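Local coordinates for light Chain (Clostridium botulinum, PDB 6BVD), which is the zinc-dependent protease domain of a mosaic botulinum neurotoxin and, as in other clostridial neurotoxin light chains, probably cleaves a neuronal SNARE protein, at residues F10-P15 with I47-Y52; P77-T82 with E196-Y201; K86-Q91 with N380-S385. All coordinates share one frame; numbering follows the deposited sequence.

Contact 1: residues F10-P15 with I47-Y52; sequences FNYDDP and IIPERY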
loop_
_atom_site.group_PDB
_atom_site.type_symbol
_atom_site.label_atom_id
_atom_site.label_comp_id
_atom_site.label_asym_id
_atom_site.label_seq_id
_atom_site.Cartn_x
_atom_site.Cartn_y
_atom_site.Cartn_z
ATOM N N PHE A 10 -11.295 -6.720 5.111
ATOM C CA PHE A 10 -12.681 -6.933 5.531
ATOM C C PHE A 10 -13.192 -5.625 6.130
ATOM O O PHE A 10 -12.402 -4.795 6.609
ATOM C CB PHE A 10 -12.803 -8.087 6.567
ATOM C CG PHE A 10 -11.505 -8.392 7.308
ATOM C CD1 PHE A 10 -10.928 -7.453 8.159
ATOM C CD2 PHE A 10 -10.857 -9.606 7.119
ATOM C CE1 PHE A 10 -9.732 -7.716 8.824
ATOM C CE2 PHE A 10 -9.651 -9.887 7.780
ATOM C CZ PHE A 10 -9.090 -8.947 8.645
ATOM N N ASN A 11 -14.504 -5.438 6.094
ATOM C CA ASN A 11 -15.158 -4.371 6.842
ATOM C C ASN A 11 -15.865 -5.000 8.045
ATOM O O ASN A 11 -16.218 -6.178 7.984
ATOM C CB ASN A 11 -16.134 -3.610 5.939
ATOM C CG ASN A 11 -15.491 -3.203 4.627
ATOM O OD1 ASN A 11 -14.725 -2.256 4.598
ATOM N ND2 ASN A 11 -15.805 -3.914 3.541
ATOM N N TYR A 12 -16.068 -4.250 9.131
ATOM C CA TYR A 12 -16.676 -4.853 10.323
ATOM C C TYR A 12 -18.058 -5.444 9.995
ATOM O O TYR A 12 -18.454 -6.460 10.571
ATOM C CB TYR A 12 -16.819 -3.842 11.464
ATOM C CG TYR A 12 -17.250 -4.523 12.735
ATOM C CD1 TYR A 12 -16.340 -5.234 13.498
ATOM C CD2 TYR A 12 -18.588 -4.519 13.128
ATOM C CE1 TYR A 12 -16.746 -5.906 14.660
ATOM C CE2 TYR A 12 -19.002 -5.183 14.276
ATOM C CZ TYR A 12 -18.079 -5.865 15.036
ATOM O OH TYR A 12 -18.490 -6.527 16.174
ATOM N N ASP A 13 -18.778 -4.814 9.078
ATOM C CA ASP A 13 -20.123 -5.267 8.762
ATOM C C ASP A 13 -20.202 -6.357 7.688
ATOM O O ASP A 13 -21.297 -6.805 7.382
ATOM C CB ASP A 13 -20.985 -4.086 8.315
ATOM C CG ASP A 13 -21.423 -3.193 9.471
ATOM O OD1 ASP A 13 -21.386 -3.612 10.657
ATOM O OD2 ASP A 13 -21.814 -2.049 9.176
ATOM N N ASP A 14 -19.078 -6.798 7.129
ATOM C CA ASP A 14 -19.127 -7.894 6.156
ATOM C C ASP A 14 -19.755 -9.140 6.799
ATOM O O ASP A 14 -19.509 -9.463 7.957
ATOM C CB ASP A 14 -17.751 -8.284 5.645
ATOM C CG ASP A 14 -17.065 -7.207 4.808
ATOM O OD1 ASP A 14 -17.679 -6.172 4.460
ATOM O OD2 ASP A 14 -15.871 -7.443 4.506
ATOM N N PRO A 15 -20.541 -9.878 6.032
ATOM C CA PRO A 15 -21.181 -11.061 6.634
ATOM C C PRO A 15 -20.184 -12.171 6.946
ATOM O O PRO A 15 -19.112 -12.205 6.346
ATOM C CB PRO A 15 -22.189 -11.513 5.558
ATOM C CG PRO A 15 -21.678 -10.996 4.305
ATOM C CD PRO A 15 -20.910 -9.687 4.621
ATOM N N ILE A 47 -8.387 -11.173 14.644
ATOM C CA ILE A 47 -8.638 -9.934 15.372
ATOM C C ILE A 47 -10.073 -9.844 15.876
ATOM O O ILE A 47 -11.028 -10.037 15.102
ATOM C CB ILE A 47 -8.345 -8.698 14.487
ATOM C CG1 ILE A 47 -6.903 -8.759 13.990
ATOM C CG2 ILE A 47 -8.664 -7.372 15.242
ATOM C CD1 ILE A 47 -6.541 -7.707 12.970
ATOM N N ILE A 48 -10.223 -9.544 17.173
ATOM C CA ILE A 48 -11.518 -9.148 17.694
ATOM C C ILE A 48 -11.476 -7.665 18.060
ATOM O O ILE A 48 -10.941 -7.288 19.104
ATOM C CB ILE A 48 -11.930 -9.983 18.916
ATOM C CG1 ILE A 48 -11.932 -11.479 18.555
ATOM C CG2 ILE A 48 -13.295 -9.485 19.461
ATOM C CD1 ILE A 48 -12.139 -12.426 19.743
ATOM N N PRO A 49 -12.053 -6.810 17.202
ATOM C CA PRO A 49 -11.826 -5.363 17.383
ATOM C C PRO A 49 -12.739 -4.754 18.447
ATOM O O PRO A 49 -13.549 -3.878 18.174
ATOM C CB PRO A 49 -12.117 -4.799 15.999
ATOM C CG PRO A 49 -13.243 -5.713 15.492
ATOM C CD PRO A 49 -12.903 -7.098 16.027
ATOM N N GLU A 50 -12.617 -5.268 19.665
ATOM C CA GLU A 50 -13.375 -4.826 20.807
ATOM C C GLU A 50 -12.449 -4.612 21.987
ATOM O O GLU A 50 -11.348 -5.201 22.027
ATOM C CB GLU A 50 -14.469 -5.860 21.192
ATOM C CG GLU A 50 -15.437 -6.191 20.052
ATOM C CD GLU A 50 -16.546 -7.125 20.457
ATOM O OE1 GLU A 50 -16.984 -7.043 21.630
ATOM O OE2 GLU A 50 -17.001 -7.927 19.599
ATOM N N ARG A 51 -12.922 -3.866 22.984
ATOM C CA ARG A 51 -12.168 -3.697 24.235
ATOM C C ARG A 51 -11.978 -5.021 24.951
ATOM O O ARG A 51 -12.908 -5.867 25.036
ATOM C CB ARG A 51 -12.842 -2.693 25.189
ATOM C CG ARG A 51 -13.089 -1.308 24.619
ATOM C CD ARG A 51 -11.801 -0.485 24.432
ATOM N NE ARG A 51 -11.166 -0.070 25.698
ATOM C CZ ARG A 51 -11.488 1.043 26.363
ATOM N NH1 ARG A 51 -12.461 1.837 25.902
ATOM N NH2 ARG A 51 -10.835 1.374 27.493
ATOM N N TYR A 52 -10.768 -5.223 25.459
ATOM C CA TYR A 52 -10.468 -6.396 26.266
ATOM C C TYR A 52 -11.052 -6.216 27.665
ATOM O O TYR A 52 -10.715 -5.243 28.356
ATOM C CB TYR A 52 -8.949 -6.633 26.342
ATOM C CG TYR A 52 -8.579 -7.926 27.012
ATOM C CD1 TYR A 52 -8.369 -9.087 26.276
ATOM C CD2 TYR A 52 -8.435 -7.987 28.393
ATOM C CE1 TYR A 52 -8.031 -10.275 26.908
ATOM C CE2 TYR A 52 -8.114 -9.171 29.035
ATOM C CZ TYR A 52 -7.918 -10.303 28.298
ATOM O OH TYR A 52 -7.581 -11.456 28.966
HETATM O O HOH W 1 -16.356 -8.074 17.110
#

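Contact 2: residues P77-T82 with E196-Y201; sequences PNYLST and EFSPEY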
loop_
_atom_site.group_PDB
_atom_site.type_symbol
_atom_site.label_atom_id
_atom_site.label_comp_id
_atom_site.label_asym_id
_atom_site.label_seq_id
_atom_site.Cartn_x
_atom_site.Cartn_y
_atom_site.Cartn_z
ATOM N N PRO A 77 -13.912 5.186 28.419
ATOM C CA PRO A 77 -14.743 3.981 28.413
ATOM C C PRO A 77 -15.472 3.809 27.095
ATOM O O PRO A 77 -15.970 2.732 26.840
ATOM C CB PRO A 77 -15.743 4.220 29.555
ATOM C CG PRO A 77 -15.213 5.390 30.305
ATOM C CD PRO A 77 -14.426 6.199 29.352
ATOM N N ASN A 78 -15.558 4.868 26.293
ATOM C CA ASN A 78 -16.348 4.823 25.069
ATOM C C ASN A 78 -15.559 4.436 23.818
ATOM O O ASN A 78 -16.149 4.205 22.767
ATOM C CB ASN A 78 -17.030 6.171 24.836
ATOM C CG ASN A 78 -18.136 6.432 25.822
ATOM O OD1 ASN A 78 -18.925 5.542 26.136
ATOM N ND2 ASN A 78 -18.216 7.658 26.305
ATOM N N TYR A 79 -14.237 4.334 23.923
ATOM C CA TYR A 79 -13.438 3.891 22.779
ATOM C C TYR A 79 -13.882 2.484 22.358
ATOM O O TYR A 79 -14.031 1.605 23.209
ATOM C CB TYR A 79 -11.942 3.893 23.112
ATOM C CG TYR A 79 -11.060 3.576 21.925
ATOM C CD1 TYR A 79 -11.068 4.398 20.817
ATOM C CD2 TYR A 79 -10.214 2.458 21.914
ATOM C CE1 TYR A 79 -10.271 4.131 19.723
ATOM C CE2 TYR A 79 -9.401 2.183 20.812
ATOM C CZ TYR A 79 -9.447 3.022 19.723
ATOM O OH TYR A 79 -8.672 2.811 18.613
ATOM N N LEU A 80 -14.117 2.310 21.055
ATOM C CA LEU A 80 -14.595 1.069 20.423
ATOM C C LEU A 80 -15.996 0.627 20.867
ATOM O O LEU A 80 -16.305 -0.548 20.802
ATOM C CB LEU A 80 -13.618 -0.094 20.643
ATOM C CG LEU A 80 -12.224 -0.008 20.010
ATOM C CD1 LEU A 80 -11.424 -1.214 20.362
ATOM C CD2 LEU A 80 -12.318 0.108 18.499
ATOM N N SER A 81 -16.847 1.566 21.258
ATOM C CA SER A 81 -18.221 1.240 21.638
ATOM C C SER A 81 -19.159 1.178 20.425
ATOM O O SER A 81 -20.224 0.590 20.506
ATOM C CB SER A 81 -18.748 2.243 22.665
ATOM O OG SER A 81 -18.841 3.549 22.119
ATOM N N THR A 82 -18.767 1.787 19.310
ATOM C CA THR A 82 -19.585 1.772 18.094
ATOM C C THR A 82 -18.988 0.917 16.961
ATOM O O THR A 82 -17.770 0.743 16.875
ATOM C CB THR A 82 -19.783 3.181 17.562
ATOM O OG1 THR A 82 -18.500 3.725 17.215
ATOM C CG2 THR A 82 -20.404 4.057 18.619
ATOM N N GLU A 196 -3.356 -7.406 23.554
ATOM C CA GLU A 196 -4.217 -6.241 23.628
ATOM C C GLU A 196 -3.451 -5.119 22.953
ATOM O O GLU A 196 -2.349 -4.773 23.413
ATOM C CB GLU A 196 -4.535 -5.867 25.080
ATOM C CG GLU A 196 -5.168 -6.999 25.857
ATOM C CD GLU A 196 -5.133 -6.731 27.346
ATOM O OE1 GLU A 196 -5.438 -5.589 27.762
ATOM O OE2 GLU A 196 -4.726 -7.643 28.086
ATOM N N PHE A 197 -3.991 -4.596 21.860
ATOM C CA PHE A 197 -3.252 -3.616 21.061
ATOM C C PHE A 197 -4.101 -2.398 20.719
ATOM O O PHE A 197 -5.278 -2.499 20.290
ATOM C CB PHE A 197 -2.727 -4.250 19.770
ATOM C CG PHE A 197 -1.718 -3.383 19.070
ATOM C CD1 PHE A 197 -0.457 -3.222 19.625
ATOM C CD2 PHE A 197 -2.041 -2.696 17.915
ATOM C CE1 PHE A 197 0.476 -2.392 19.013
ATOM C CE2 PHE A 197 -1.098 -1.875 17.289
ATOM C CZ PHE A 197 0.136 -1.721 17.840
ATOM N N SER A 198 -3.467 -1.234 20.838
ATOM C CA SER A 198 -4.154 0.030 20.687
ATOM C C SER A 198 -3.311 0.927 19.759
ATOM O O SER A 198 -2.437 1.649 20.240
ATOM C CB SER A 198 -4.343 0.681 22.064
ATOM O OG SER A 198 -5.154 1.831 22.040
ATOM N N PRO A 199 -3.548 0.849 18.427
ATOM C CA PRO A 199 -2.688 1.557 17.452
ATOM C C PRO A 199 -2.815 3.083 17.435
ATOM O O PRO A 199 -1.882 3.764 16.976
ATOM C CB PRO A 199 -3.144 0.983 16.100
ATOM C CG PRO A 199 -4.567 0.605 16.331
ATOM C CD PRO A 199 -4.617 0.072 17.761
ATOM N N GLU A 200 -3.941 3.618 17.880
ATOM C CA GLU A 200 -4.187 5.053 17.813
ATOM C C GLU A 200 -3.681 5.879 19.002
ATOM O O GLU A 200 -3.793 7.095 18.970
ATOM C CB GLU A 200 -5.685 5.311 17.672
ATOM C CG GLU A 200 -6.273 4.751 16.370
ATOM C CD GLU A 200 -7.698 5.193 16.154
ATOM O OE1 GLU A 200 -8.606 4.683 16.845
ATOM O OE2 GLU A 200 -7.914 6.074 15.315
ATOM N N TYR A 201 -3.159 5.234 20.035
ATOM C CA TYR A 201 -2.643 5.955 21.221
ATOM C C TYR A 201 -1.181 5.572 21.424
ATOM O O TYR A 201 -0.844 4.395 21.494
ATOM C CB TYR A 201 -3.497 5.666 22.465
ATOM C CG TYR A 201 -4.901 6.252 22.341
ATOM C CD1 TYR A 201 -5.189 7.543 22.797
ATOM C CD2 TYR A 201 -5.913 5.544 21.702
ATOM C CE1 TYR A 201 -6.452 8.094 22.656
ATOM C CE2 TYR A 201 -7.180 6.085 21.552
ATOM C CZ TYR A 201 -7.445 7.353 22.032
ATOM O OH TYR A 201 -8.711 7.874 21.871
HETATM O O HOH W 2 -6.192 2.510 19.418
#

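Contact 3: residues K86-Q91 with N380-S385; sequences KNKYLQ and NLLDDS. With CA (calcium ion), chain C.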
loop_
_atom_site.group_PDB
_atom_site.type_symbol
_atom_site.label_atom_id
_atom_site.label_comp_id
_atom_site.label_asym_id
_atom_site.label_seq_id
_atom_site.Cartn_x
_atom_site.Cartn_y
_atom_site.Cartn_z
ATOM N N LYS A 86 -15.140 0.313 15.502
ATOM C CA LYS A 86 -14.548 -1.023 15.387
ATOM C C LYS A 86 -14.007 -1.235 13.958
ATOM O O LYS A 86 -12.940 -1.838 13.747
ATOM C CB LYS A 86 -15.582 -2.110 15.755
ATOM C CG LYS A 86 -16.031 -2.010 17.200
ATOM C CD LYS A 86 -16.970 -3.211 17.548
ATOM C CE LYS A 86 -17.424 -3.252 19.002
ATOM N NZ LYS A 86 -18.451 -2.246 19.361
ATOM N N ASN A 87 -14.744 -0.723 12.976
ATOM C CA ASN A 87 -14.316 -0.855 11.594
ATOM C C ASN A 87 -13.049 -0.033 11.336
ATOM O O ASN A 87 -12.158 -0.458 10.616
ATOM C CB ASN A 87 -15.427 -0.435 10.640
ATOM C CG ASN A 87 -15.022 -0.604 9.185
ATOM O OD1 ASN A 87 -14.831 -1.724 8.712
ATOM N ND2 ASN A 87 -14.850 0.502 8.482
ATOM N N LYS A 88 -12.983 1.149 11.932
ATOM C CA LYS A 88 -11.809 1.986 11.776
ATOM C C LYS A 88 -10.584 1.257 12.332
ATOM O O LYS A 88 -9.549 1.197 11.671
ATOM C CB LYS A 88 -12.008 3.336 12.475
ATOM C CG LYS A 88 -10.946 4.354 12.079
ATOM C CD LYS A 88 -10.915 5.545 13.019
ATOM C CE LYS A 88 -9.845 6.551 12.585
ATOM N NZ LYS A 88 -9.801 7.720 13.503
ATOM N N TYR A 89 -10.742 0.660 13.527
ATOM C CA TYR A 89 -9.708 -0.135 14.187
ATOM C C TYR A 89 -9.242 -1.286 13.270
ATOM O O TYR A 89 -8.042 -1.550 13.133
ATOM C CB TYR A 89 -10.247 -0.693 15.559
ATOM C CG TYR A 89 -9.269 -1.547 16.305
ATOM C CD1 TYR A 89 -8.538 -1.038 17.389
ATOM C CD2 TYR A 89 -9.081 -2.886 15.944
ATOM C CE1 TYR A 89 -7.620 -1.824 18.062
ATOM C CE2 TYR A 89 -8.180 -3.682 16.614
ATOM C CZ TYR A 89 -7.465 -3.157 17.678
ATOM O OH TYR A 89 -6.579 -3.973 18.328
ATOM N N LEU A 90 -10.191 -1.997 12.674
ATOM C CA LEU A 90 -9.866 -3.055 11.728
ATOM C C LEU A 90 -9.022 -2.511 10.546
ATOM O O LEU A 90 -8.048 -3.121 10.158
ATOM C CB LEU A 90 -11.128 -3.674 11.159
ATOM C CG LEU A 90 -11.832 -4.735 11.986
ATOM C CD1 LEU A 90 -12.947 -5.391 11.126
ATOM C CD2 LEU A 90 -10.833 -5.763 12.490
ATOM N N GLN A 91 -9.425 -1.389 9.968
ATOM C CA GLN A 91 -8.680 -0.875 8.803
ATOM C C GLN A 91 -7.258 -0.442 9.156
ATOM O O GLN A 91 -6.351 -0.506 8.320
ATOM C CB GLN A 91 -9.423 0.289 8.139
ATOM C CG GLN A 91 -10.863 -0.031 7.796
ATOM C CD GLN A 91 -11.035 -1.338 7.043
ATOM O OE1 GLN A 91 -10.376 -1.585 6.042
ATOM N NE2 GLN A 91 -11.958 -2.190 7.533
ATOM N N ASN A 380 -4.984 10.278 12.189
ATOM C CA ASN A 380 -5.012 10.057 10.747
ATOM C C ASN A 380 -4.072 9.009 10.181
ATOM O O ASN A 380 -3.440 9.238 9.145
ATOM C CB ASN A 380 -4.732 11.386 10.026
ATOM C CG ASN A 380 -5.712 12.467 10.409
ATOM O OD1 ASN A 380 -5.335 13.494 10.994
ATOM N ND2 ASN A 380 -6.987 12.232 10.122
ATOM N N LEU A 381 -3.967 7.866 10.835
ATOM C CA LEU A 381 -3.107 6.797 10.373
ATOM C C LEU A 381 -3.591 6.274 9.012
ATOM O O LEU A 381 -2.797 5.762 8.209
ATOM C CB LEU A 381 -3.053 5.666 11.408
ATOM C CG LEU A 381 -2.377 6.039 12.754
ATOM C CD1 LEU A 381 -2.494 4.905 13.772
ATOM C CD2 LEU A 381 -0.904 6.387 12.514
ATOM N N LEU A 382 -4.890 6.406 8.772
ATOM C CA LEU A 382 -5.490 5.902 7.527
ATOM C C LEU A 382 -5.262 6.803 6.313
ATOM O O LEU A 382 -5.481 6.368 5.193
ATOM C CB LEU A 382 -6.999 5.708 7.716
ATOM C CG LEU A 382 -7.407 4.520 8.584
ATOM C CD1 LEU A 382 -8.895 4.607 8.845
ATOM C CD2 LEU A 382 -7.092 3.276 7.822
ATOM N N ASP A 383 -4.812 8.046 6.538
ATOM C CA ASP A 383 -4.554 9.037 5.491
ATOM C C ASP A 383 -3.139 8.898 4.899
ATOM O O ASP A 383 -2.144 9.196 5.578
ATOM C CB ASP A 383 -4.756 10.451 6.078
ATOM C CG ASP A 383 -4.710 11.570 5.034
ATOM O OD1 ASP A 383 -4.066 11.454 3.976
ATOM O OD2 ASP A 383 -5.298 12.631 5.317
ATOM N N ASP A 384 -3.055 8.499 3.624
ATOM C CA ASP A 384 -1.762 8.204 2.994
ATOM C C ASP A 384 -0.887 9.451 2.798
ATOM O O ASP A 384 0.290 9.313 2.471
ATOM C CB ASP A 384 -1.975 7.495 1.643
ATOM C CG ASP A 384 -2.262 5.980 1.819
ATOM O OD1 ASP A 384 -1.541 5.318 2.582
ATOM O OD2 ASP A 384 -3.244 5.471 1.235
ATOM N N SER A 385 -1.444 10.651 2.972
ATOM C CA SER A 385 -0.582 11.852 3.000
ATOM C C SER A 385 0.084 12.086 4.371
ATOM O O SER A 385 0.960 12.969 4.496
ATOM C CB SER A 385 -1.372 13.111 2.610
ATOM O OG SER A 385 -2.353 13.445 3.566
HETATM CA CA CA C . -2.597 3.309 1.662
#

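Contact 1: residues F10-P15 with I47-Y52
Tyr12 and Pro49 make the direct apolar touch between the loop 10-15 and residues 47-52, which carry on from strand 45-48. Pro49 CG lies near the plane of the phenol at its edge, 3.6 Å from Tyr12 CE1, and almost as close to Tyr12 CD1. With its first torsion near trans (chi1 -172°), Tyr12 sends its ring away from its own backbone N and across to the proline. A tyrosine suits this place because its ring reaches the proline while its hydroxyl serves a polar neighbour.

That polar part runs through water. Tyr12 OH and Glu50 OE2, 4.0 Å apart, are joined by one water molecule that accepts from Tyr12 OH at 2.8 Å and donates to Glu50 OE2 at 2.6 Å. The water lies in the plane of the ring, whereas the carboxylate is turned 73° from it.

Local bonds shape both segments. Pro49 is the centre of an inverse gamma turn, closed by Glu50 N to Ile48 O at 2.7 Å; the pyrrolidine ring restricts phi (here -81°) to the range such a turn needs. Residues 11-14 form a type I turn in which Asp14 takes two bonds from Asn11: Asn11 N comes from above the carboxylate plane to OD2, and Asn11 ND2 meets OD1 on its syn side. Both side chains also bond to backbone of the second subunit.

Around the contact, Lys37 of strand 36-40 makes a cation-pi contact with Tyr12, Pro49 packs on Phe39 of that strand and on Tyr89 of helix 83-100, and Asn83 of the same helix touches Tyr12.

Contact 2: residues P77-T82 with E196-Y201
The ring of Tyr79 is covered on both faces: Tyr201 presents its edge to one, and Leu80 CG sits 3.6 Å above the opposite face, displaced toward the rim. The two tyrosines form a T-shaped pair, with ring centroids 5.5 Å apart and planes at 87°; the nearest atoms are Tyr79 CE1 and Tyr201 CE2, 4.1 Å apart. At the edge of the Tyr79 ring, in its plane, lies Glu200 OE1. The contact thus joins the loop ahead of helix 83-100 to the type I turn 198-201, which links strands 193-196 and 201-208.

Tyr79 OH donates to Glu200 OE1 over 2.6 Å, and OE1 accepts with its anti lone pair, the one away from OE2. The near-trans first torsion of Tyr79 (chi1 -174°) carries the hydroxyl across to the glutamate, whose chain is extended beyond CG. The other oxygen, OE2, forms a salt bridge with Lys88 of helix 83-100.

A water ties in the turn. It donates to Tyr79 OH at 2.6 Å and to Ser198 OG at 2.9 Å, and accepts from Glu200 N. Ser198 OG also bonds to Leu164 O.

Tyrosine suits position 79 because it is flat enough to lie between leucine and tyrosine yet ends in a hydroxyl that both donates and accepts. The buried Glu200 has a partner on each oxygen; the lysine and the phenol together would be expected to favour its ionised form.

Contact 3: residues K86-Q91 with N380-S385
Leu382, in the loop that follows strand 373-377, points at helix 83-100 and straddles two of its residues with its two methyl branches. CD1 meets Lys88 CG at 3.8 Å, while CD2 meets Gln91 CB, also at 3.8 Å, and comes within 3.9 Å of Gln91 O. Lys88 and Gln91 stand about one helical turn apart on the same side, so a branched leucine can serve both at once.

The two partners then diverge. Lys88 has CG anti to its backbone N (chi1 -167°); that CG touches Leu382, and the extended chain carries the ammonium group on to Glu200. Gln91 gives only the root of its side chain; a bend at chi2 turns the amide away from Leu382, and NE2 turns to the 10-15 loop, with a weak bond to Asn87 OD1 besides.

Beyond Leu382, Asp383 OD1 accepts from Ser385 N at 2.9 Å in an Asx turn, and from Ser385 OG at 2.7 Å, both from the same face of its carboxylate. Asp384 grips the calcium ion with both oxygens, OD2 at 2.3 Å from the metal; a carboxylate suits calcium as a hard, anionic ligand. Glu389 of this chain, and Asp384 and Glu389 of the second subunit, also bind that ion.

The contact itself is van der Waals packing, chiefly of aliphatic carbons, with polar ends led off to other partners. Two residues along, acidic groups from two subunits cluster, their negative charge probably offset by the calcium, aided by Lys95 at Asp384 OD1.

The three contacts cluster about the early turns of helix 83-100, their centres about 12 to 13 Å apart. Helix segment 86-91 of contact 3 holds the other two: Gln91 NE2 lies 2.8 Å from Phe10 O and Asn87 OD1 2.8 Å from Tyr12 N in contact 1, while Tyr89 OH is 2.8 Å from Phe197 O in contact 2. Contacts 1 and 2 meet directly where Arg51 NH1 approaches Tyr79 O at 3.1 Å. From segment 196-201 of contact 2, Phe197 packs on Ile225 and Leu226 of helix 222-237, which carries the zinc ligands His228 and His232. Contacts 1 and 3 both reach the second subunit, contact 3 through the shared calcium.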